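PDB 3O2U: NEDD8-conjugating enzyme UBC12 from Saccharomyces cerevisiae, which accepts the ubiquitin-like protein Rub1 (NEDD8) from its E1 enzyme and catalyses its covalent attachment to other proteins, chiefly the cullin Cdc53. Local coordinates for residues 128-131 against 132-135; 150-153 against 154-157; 17-20 against 21-24. One frame throughout, in Å; residues are numbered along the deposited sequence.

Contact 1. Residues 128-131 against 132-135; sequences ALDL and QSII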
ATOM      1  N   ALA A 128      -3.858 -13.508   9.044  1.00 18.54           N
ATOM      2  CA  ALA A 128      -5.305 -13.630   8.976  1.00 22.73           C
ATOM      3  C   ALA A 128      -5.963 -12.309   8.541  1.00 20.93           C
ATOM      4  O   ALA A 128      -7.172 -12.263   8.334  1.00 23.10           O
ATOM      5  CB  ALA A 128      -5.875 -14.095  10.322  1.00 27.40           C
ATOM      6  N   LEU A 129      -5.164 -11.248   8.427  1.00 20.68           N
ATOM      7  CA  LEU A 129      -5.612  -9.981   7.847  1.00 18.41           C
ATOM      8  C   LEU A 129      -5.479 -10.111   6.332  1.00 23.38           C
ATOM      9  O   LEU A 129      -4.811 -11.023   5.845  1.00 20.31           O
ATOM     10  CB  LEU A 129      -4.768  -8.799   8.355  1.00 16.92           C
ATOM     11  CG  LEU A 129      -4.941  -8.424   9.835  1.00 22.87           C
ATOM     12  CD1 LEU A 129      -4.155  -7.161  10.226  1.00 21.00           C
ATOM     13  CD2 LEU A 129      -6.404  -8.252  10.174  1.00 23.05           C
ATOM     14  N   ASP A 130      -6.129  -9.222   5.588  1.00 18.81           N
ATOM     15  CA  ASP A 130      -6.183  -9.371   4.137  1.00 19.81           C
ATOM     16  C   ASP A 130      -6.079  -8.035   3.420  1.00 18.35           C
ATOM     17  O   ASP A 130      -5.952  -6.982   4.053  1.00 16.15           O
ATOM     18  CB  ASP A 130      -7.469 -10.102   3.721  1.00 18.70           C
ATOM     19  CG  ASP A 130      -8.733  -9.355   4.137  1.00 26.41           C
ATOM     20  OD1 ASP A 130      -8.635  -8.264   4.745  1.00 26.94           O
ATOM     21  OD2 ASP A 130      -9.838  -9.864   3.868  1.00 28.70           O
ATOM     22  N   LEU A 131      -6.130  -8.090   2.091  1.00 18.93           N
ATOM     23  CA  LEU A 131      -5.982  -6.898   1.287  1.00 16.53           C
ATOM     24  C   LEU A 131      -7.085  -5.902   1.654  1.00 18.58           C
ATOM     25  O   LEU A 131      -6.845  -4.698   1.718  1.00 18.82           O
ATOM     26  CB  LEU A 131      -6.021  -7.259  -0.203  1.00 16.02           C
ATOM     27  CG  LEU A 131      -5.967  -6.098  -1.189  1.00 18.43           C
ATOM     28  CD1 LEU A 131      -4.708  -5.251  -0.980  1.00 15.84           C
ATOM     29  CD2 LEU A 131      -6.050  -6.613  -2.644  1.00 22.17           C
ATOM     30  N   GLN A 132      -8.294  -6.406   1.896  1.00 17.45           N
ATOM     31  CA  GLN A 132      -9.411  -5.524   2.270  1.00 22.05           C
ATOM     32  C   GLN A 132      -9.035  -4.696   3.505  1.00 19.03           C
ATOM     33  O   GLN A 132      -9.302  -3.501   3.560  1.00 16.87           O
ATOM     34  CB  GLN A 132     -10.678  -6.331   2.558  1.00 22.73           C
ATOM     35  CG  GLN A 132     -11.841  -5.501   3.071  1.00 24.77           C
ATOM     36  CD  GLN A 132     -12.692  -4.962   1.962  1.00 30.73           C
ATOM     37  OE1 GLN A 132     -12.712  -5.512   0.863  1.00 31.11           O
ATOM     38  NE2 GLN A 132     -13.413  -3.884   2.236  1.00 38.00           N
ATOM     39  N   SER A 133      -8.407  -5.346   4.483  1.00 17.40           N
ATOM     40  CA  SER A 133      -7.975  -4.684   5.720  1.00 17.19           C
ATOM     41  C   SER A 133      -6.950  -3.620   5.449  1.00 17.52           C
ATOM     42  O   SER A 133      -7.021  -2.538   6.004  1.00 19.47           O
ATOM     43  CB  SER A 133      -7.360  -5.698   6.674  1.00 22.61           C
ATOM     44  OG  SER A 133      -8.285  -6.735   6.934  1.00 30.25           O
ATOM     45  N   ILE A 134      -5.965  -3.940   4.615  1.00 17.60           N
ATOM     46  CA  ILE A 134      -4.951  -2.963   4.305  1.00 14.69           C
ATOM     47  C   ILE A 134      -5.603  -1.754   3.653  1.00 13.96           C
ATOM     48  O   ILE A 134      -5.359  -0.612   4.054  1.00 16.43           O
ATOM     49  CB  ILE A 134      -3.871  -3.552   3.379  1.00 16.01           C
ATOM     50  CG1 ILE A 134      -3.091  -4.644   4.138  1.00 16.52           C
ATOM     51  CG2 ILE A 134      -2.958  -2.443   2.901  1.00 16.29           C
ATOM     52  CD1 ILE A 134      -2.318  -5.626   3.254  1.00 20.86           C
ATOM     53  N   ILE A 135      -6.439  -2.011   2.656  1.00 13.01           N
ATOM     54  CA  ILE A 135      -7.079  -0.926   1.929  1.00 13.35           C
ATOM     55  C   ILE A 135      -7.967  -0.077   2.848  1.00 18.97           C
ATOM     56  O   ILE A 135      -7.937   1.159   2.803  1.00 16.04           O
ATOM     57  CB  ILE A 135      -7.856  -1.451   0.723  1.00 16.80           C
ATOM     58  CG1 ILE A 135      -6.856  -1.942  -0.351  1.00 14.48           C
ATOM     59  CG2 ILE A 135      -8.758  -0.344   0.173  1.00 17.23           C
ATOM     60  CD1 ILE A 135      -7.528  -2.544  -1.573  1.00 21.34           C
TER

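Contact 2. Residues 150-153 against 154-157; sequences PLNK and DAAK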
ATOM      1  N   PRO A 150       4.364  10.304  13.785  1.00 45.13           N
ATOM      2  CA  PRO A 150       4.700  11.453  12.942  1.00 39.37           C
ATOM      3  C   PRO A 150       5.875  11.180  12.011  1.00 38.99           C
ATOM      4  O   PRO A 150       7.023  11.357  12.417  1.00 38.83           O
ATOM      5  CB  PRO A 150       5.091  12.539  13.964  1.00 44.31           C
ATOM      6  CG  PRO A 150       4.868  11.935  15.340  1.00 46.06           C
ATOM      7  CD  PRO A 150       4.904  10.450  15.145  1.00 50.60           C
ATOM      8  N   LEU A 151       5.595  10.753  10.784  1.00 29.13           N
ATOM      9  CA  LEU A 151       6.643  10.646   9.778  1.00 31.80           C
ATOM     10  C   LEU A 151       6.899  12.035   9.209  1.00 31.35           C
ATOM     11  O   LEU A 151       7.986  12.339   8.716  1.00 35.55           O
ATOM     12  CB  LEU A 151       6.232   9.695   8.653  1.00 30.25           C
ATOM     13  CG  LEU A 151       6.162   8.202   8.974  1.00 35.98           C
ATOM     14  CD1 LEU A 151       6.143   7.390   7.682  1.00 28.70           C
ATOM     15  CD2 LEU A 151       7.338   7.788   9.832  1.00 34.04           C
ATOM     16  N   ASN A 152       5.868  12.864   9.271  1.00 28.95           N
ATOM     17  CA  ASN A 152       5.941  14.230   8.781  1.00 32.52           C
ATOM     18  C   ASN A 152       5.640  15.150   9.945  1.00 32.87           C
ATOM     19  O   ASN A 152       4.482  15.318  10.331  1.00 34.19           O
ATOM     20  CB  ASN A 152       4.932  14.450   7.660  1.00 28.39           C
ATOM     21  CG  ASN A 152       4.956  15.874   7.124  1.00 30.66           C
ATOM     22  OD1 ASN A 152       5.184  16.835   7.866  1.00 33.41           O
ATOM     23  ND2 ASN A 152       4.719  16.013   5.834  1.00 28.83           N
ATOM     24  N   LYS A 153       6.692  15.725  10.516  1.00 33.95           N
ATOM     25  CA  LYS A 153       6.562  16.480  11.755  1.00 39.20           C
ATOM     26  C   LYS A 153       5.764  17.759  11.575  1.00 34.59           C
ATOM     27  O   LYS A 153       5.041  18.162  12.477  1.00 39.50           O
ATOM     28  CB  LYS A 153       7.941  16.784  12.347  1.00 43.54           C
ATOM     29  CG  LYS A 153       8.636  15.561  12.924  1.00 42.85           C
ATOM     30  CD  LYS A 153      10.131  15.808  13.107  1.00 50.87           C
ATOM     31  CE  LYS A 153      10.397  17.083  13.902  1.00 48.66           C
ATOM     32  NZ  LYS A 153      11.853  17.391  14.003  1.00 55.37           N
ATOM     33  N   ASP A 154       5.884  18.399  10.417  1.00 37.49           N
ATOM     34  CA  ASP A 154       5.123  19.622  10.161  1.00 34.71           C
ATOM     35  C   ASP A 154       3.616  19.374  10.204  1.00 35.76           C
ATOM     36  O   ASP A 154       2.866  20.157  10.792  1.00 35.72           O
ATOM     37  CB  ASP A 154       5.503  20.226   8.811  1.00 35.14           C
ATOM     38  CG  ASP A 154       6.932  20.728   8.777  1.00 44.88           C
ATOM     39  OD1 ASP A 154       7.506  20.960   9.862  1.00 42.53           O
ATOM     40  OD2 ASP A 154       7.477  20.893   7.660  1.00 45.20           O
ATOM     41  N   ALA A 155       3.171  18.293   9.562  1.00 32.96           N
ATOM     42  CA  ALA A 155       1.757  17.926   9.596  1.00 29.68           C
ATOM     43  C   ALA A 155       1.320  17.542  11.004  1.00 28.52           C
ATOM     44  O   ALA A 155       0.253  17.940  11.444  1.00 29.75           O
ATOM     45  CB  ALA A 155       1.447  16.790   8.610  1.00 29.67           C
ATOM     46  N   ALA A 156       2.143  16.757  11.697  1.00 29.71           N
ATOM     47  CA  ALA A 156       1.827  16.348  13.068  1.00 39.95           C
ATOM     48  C   ALA A 156       1.640  17.574  13.968  1.00 39.51           C
ATOM     49  O   ALA A 156       0.695  17.639  14.744  1.00 38.88           O
ATOM     50  CB  ALA A 156       2.905  15.415  13.631  1.00 33.11           C
ATOM     51  N   LYS A 157       2.528  18.554  13.837  1.00 42.64           N
ATOM     52  CA  LYS A 157       2.417  19.788  14.617  1.00 41.57           C
ATOM     53  C   LYS A 157       1.134  20.541  14.316  1.00 42.75           C
ATOM     54  O   LYS A 157       0.426  20.951  15.232  1.00 45.25           O
ATOM     55  CB  LYS A 157       3.612  20.709  14.364  1.00 43.84           C
ATOM     56  CG  LYS A 157       4.921  20.204  14.939  1.00 47.80           C
ATOM     57  CD  LYS A 157       6.083  21.094  14.503  1.00 52.91           C
ATOM     58  CE  LYS A 157       7.430  20.509  14.915  1.00 51.80           C
ATOM     59  NZ  LYS A 157       8.542  21.056  14.083  1.00 52.89           N
TER

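Contact 3. Residues 17-20 against 21-24; sequences NENS and SSIQ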
ATOM      1  N   ASN A  17      11.096 -24.784 -12.610  1.00 32.63           N
ATOM      2  CA  ASN A  17      11.269 -24.644 -14.055  1.00 30.99           C
ATOM      3  C   ASN A  17      10.273 -25.513 -14.826  1.00 30.57           C
ATOM      4  O   ASN A  17       9.644 -25.054 -15.773  1.00 30.32           O
ATOM      5  CB  ASN A  17      12.711 -24.972 -14.475  1.00 33.58           C
ATOM      6  CG  ASN A  17      13.729 -23.979 -13.921  1.00 36.58           C
ATOM      7  OD1 ASN A  17      13.371 -22.906 -13.432  1.00 37.23           O
ATOM      8  ND2 ASN A  17      15.007 -24.338 -13.994  1.00 39.08           N
ATOM      9  N   GLU A  18      10.128 -26.768 -14.417  1.00 30.82           N
ATOM     10  CA  GLU A  18       9.151 -27.658 -15.034  1.00 29.30           C
ATOM     11  C   GLU A  18       7.754 -27.043 -14.985  1.00 31.54           C
ATOM     12  O   GLU A  18       7.036 -27.015 -15.989  1.00 33.32           O
ATOM     13  CB  GLU A  18       9.167 -29.040 -14.362  1.00 37.46           C
ATOM     14  CG  GLU A  18      10.221 -29.987 -14.939  1.00 45.18           C
ATOM     15  CD  GLU A  18      10.730 -31.014 -13.936  1.00 54.14           C
ATOM     16  OE1 GLU A  18      11.874 -31.503 -14.108  1.00 56.08           O
ATOM     17  OE2 GLU A  18       9.998 -31.334 -12.974  1.00 53.16           O
ATOM     18  N   ASN A  19       7.376 -26.543 -13.815  1.00 31.15           N
ATOM     19  CA  ASN A  19       6.046 -25.977 -13.612  1.00 31.44           C
ATOM     20  C   ASN A  19       5.786 -24.769 -14.506  1.00 31.71           C
ATOM     21  O   ASN A  19       4.696 -24.606 -15.065  1.00 28.65           O
ATOM     22  CB  ASN A  19       5.858 -25.586 -12.140  1.00 27.95           C
ATOM     23  CG  ASN A  19       4.490 -24.989 -11.865  1.00 31.23           C
ATOM     24  OD1 ASN A  19       3.470 -25.631 -12.095  1.00 29.59           O
ATOM     25  ND2 ASN A  19       4.465 -23.755 -11.365  1.00 28.23           N
ATOM     26  N   SER A  20       6.794 -23.919 -14.639  1.00 28.26           N
ATOM     27  CA  SER A  20       6.657 -22.717 -15.446  1.00 31.33           C
ATOM     28  C   SER A  20       6.533 -23.029 -16.935  1.00 34.38           C
ATOM     29  O   SER A  20       6.093 -22.186 -17.715  1.00 31.09           O
ATOM     30  CB  SER A  20       7.828 -21.763 -15.197  1.00 36.36           C
ATOM     31  OG  SER A  20       7.561 -20.953 -14.060  1.00 43.78           O
ATOM     32  N   SER A  21       6.922 -24.240 -17.326  1.00 31.35           N
ATOM     33  CA  SER A  21       6.830 -24.647 -18.726  1.00 30.81           C
ATOM     34  C   SER A  21       5.525 -25.389 -19.060  1.00 30.63           C
ATOM     35  O   SER A  21       5.237 -25.661 -20.227  1.00 31.31           O
ATOM     36  CB  SER A  21       8.040 -25.499 -19.110  1.00 29.96           C
ATOM     37  OG  SER A  21       9.213 -24.704 -19.155  1.00 32.82           O
ATOM     38  N   SER A  22       4.735 -25.725 -18.047  1.00 27.72           N
ATOM     39  CA  SER A  22       3.471 -26.396 -18.314  1.00 29.01           C
ATOM     40  C   SER A  22       2.466 -25.394 -18.900  1.00 31.27           C
ATOM     41  O   SER A  22       2.640 -24.183 -18.753  1.00 33.74           O
ATOM     42  CB  SER A  22       2.930 -27.048 -17.034  1.00 34.71           C
ATOM     43  OG  SER A  22       2.412 -26.091 -16.124  1.00 35.02           O
ATOM     44  N   ILE A  23       1.436 -25.863 -19.599  1.00 35.40           N
ATOM     45  CA  ILE A  23       0.315 -24.965 -19.844  1.00 39.98           C
ATOM     46  C   ILE A  23      -0.317 -24.896 -18.461  1.00 36.92           C
ATOM     47  O   ILE A  23      -0.272 -25.875 -17.709  1.00 44.56           O
ATOM     48  CB  ILE A  23      -0.694 -25.487 -20.904  1.00 40.85           C
ATOM     49  CG1 ILE A  23      -1.021 -26.960 -20.673  1.00 38.70           C
ATOM     50  CG2 ILE A  23      -0.176 -25.257 -22.317  1.00 38.31           C
ATOM     51  CD1 ILE A  23      -2.037 -27.201 -19.566  1.00 36.02           C
ATOM     52  N   GLN A  24      -0.841 -23.741 -18.087  1.00 43.80           N
ATOM     53  CA  GLN A  24      -1.470 -23.616 -16.777  1.00 39.89           C
ATOM     54  C   GLN A  24      -0.546 -24.033 -15.621  1.00 35.25           C
ATOM     55  O   GLN A  24      -0.828 -25.000 -14.900  1.00 35.86           O
ATOM     56  CB  GLN A  24      -2.754 -24.445 -16.737  1.00 40.14           C
ATOM     57  CG  GLN A  24      -3.731 -23.997 -15.668  1.00 45.58           C
ATOM     58  CD  GLN A  24      -5.098 -24.644 -15.820  1.00 52.08           C
ATOM     59  OE1 GLN A  24      -6.010 -24.373 -15.040  1.00 53.84           O
ATOM     60  NE2 GLN A  24      -5.242 -25.508 -16.823  1.00 45.37           N
TER

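Contact 1. Residues 128-131 against 132-135
Asp130 and Ser133 carry the polar half of this contact, joined by two bonds that end on one carboxylate oxygen. The hydroxyl OG of Ser133 donates to OD1 of Asp130 at 2.7 Å, nearly in line with the C-O bond, while the backbone N of Ser133 reaches the same OD1 at 2.9 Å from the opposite face of the carboxylate, on its anti side and 34° out of plane. Asp130 has CG between its own N and carbonyl carbon (chi1 61°), which brings OD1 over the opening turn. With chi1 -57° Ser133 holds OG beside its own N, and both donors face the same oxygen. Aspartate is a common N-cap because its short side chain puts an oxygen acceptor within reach of such donors, and its negative charge probably gains from the positive end of the helix dipole. A leucine in place of Asp130 would probably leave the Ser133 amide and hydroxyl without their common acceptor and the first turn more prone to fray.

This is an N-cap, opening helix 131-143, which packs on the four-stranded antiparallel sheet of the UBC fold. From helix 29-39, Asp37 accepts from the backbone N of Leu131 and Arg33 donates to the carbonyl of Leu129.

Backbone bonds start at once: Ile134 N to Asp130 O is 3.1 Å, and Ile135 N to Leu131 O is 2.9 Å.

The apolar pairing follows the helix face turned to the sheet. CG of Leu131 lies 3.9 Å from CD1 of Ile135, one turn on, and the two branched chains cross at a slant. Both are buried: Leu131 meets Leu66, and Ile135 meets Val47, Leu49 and Val68. On the polar flank, CD2 of Leu129 rests 4.0 Å from Ser133 OG.

Contact 2. Residues 150-153 against 154-157
Asp154 brings its CB within 3.5 Å of OD1 of Asn152, flanking the amide oxygen that begins this helix, while the side chain also touches Phe106 and Glu180. At Ala155 that oxygen is taken up: the backbone N donates to Asn152 OD1 at 3.0 Å, nearly straight at 171°, but from above the carbonyl plane rather than at a lone pair. Asn152 sends CG anti to its backbone N (chi1 179°), bringing the amide alongside the first turn; its ND2 makes a weak bond to Tyr184. CB of Ala155 lies beside Asn152 OD1 and also meets Phe106. Ala156 works on two sides, its N bonding Asn152 O at 3.1 Å and its methyl meeting CB of Pro150 at 3.6 Å; an alanine suits this place, its single methyl lying against the proline ring. Lys157 donates its N to Lys153 O at 2.9 Å, and its aliphatic chain runs past that carbonyl, with CG 3.2 Å from Lys153 O. NZ of Lys153 and NZ of Lys157, 4.9 Å apart, carry like charges that are not in contact; on two exposed chains water probably screens the repulsion. Asn152 is thus the N-cap of helix 153-160, and Pro150 lies about 7 Å, side chain to side chain, from the predicted thioester-forming Cys117.

Contact 3. Residues 17-20 against 21-24
Ser22 folds back onto Asn19, and this is the firmer part of the contact. Its backbone N donates to Asn19 O at 3.2 Å with an N-H...O angle of 153°, approaching from well above the carbonyl plane. Its hydroxyl comes back to the same carbonyl: OG is 2.9 Å from Asn19 O and 3.1 Å from Ile23 O, and since the one proton could serve either, the choice stays open. Chi1 of 74° sets OG between the backbone N and the carbonyl carbon, the rotation that holds it beside both oxygens. A serine suits this place because a short hydroxyl can reach back to a main-chain oxygen where the chain is leaving the helix. Ser21 N likewise donates to Glu18 O at 3.1 Å, again from above the carbonyl plane. The side chain of Asn19 also has a partner beyond the turn: CG anti to the backbone N (chi1 180°) carries OD1 toward the loop, where it accepts from the backbone N of Asn26, and the side chain rests on Pro25, drawing the following loop against the helix.

The other side is loose. Ser21 reaches Asn17 O only weakly, at 3.2 Å from its N and 3.4 Å from its OG. Asn17 and Glu18 start away from the turn and are exposed, which suits polar side chains; Glu18 has a long, weak ion pair with Lys15. Ser20, exposed, touches Ala58.

Bonds from Ser21 and Ser22 to carbonyls three residues back are of the 3-10 kind often found where an alpha-helix winds down, here at the C-terminal end of helix 3-21, part of the N-terminal extension characteristic of UBC12 enzymes.

How the contacts relate
From the N terminus the chain meets contact 3 first, then contact 1, then contact 2. All three are local turns in series, each joining directly consecutive residues, so none nests within or crosses another. Contact 3 sees the chain out of helix 3-21 into the linker toward helix 29-39. Contact 1 ends the long loop after strand 98-101 by starting helix 131-143, tying it to helix 29-39 and the sheet. Contact 2 ends the next loop, setting the start of helix 153-160 against Phe106 and Pro108, near Cys117. Centres of contacts 1 and 2 lie 26 Å apart; those of contacts 2 and 3, on opposite sides of the chain's centre, are 49 Å apart.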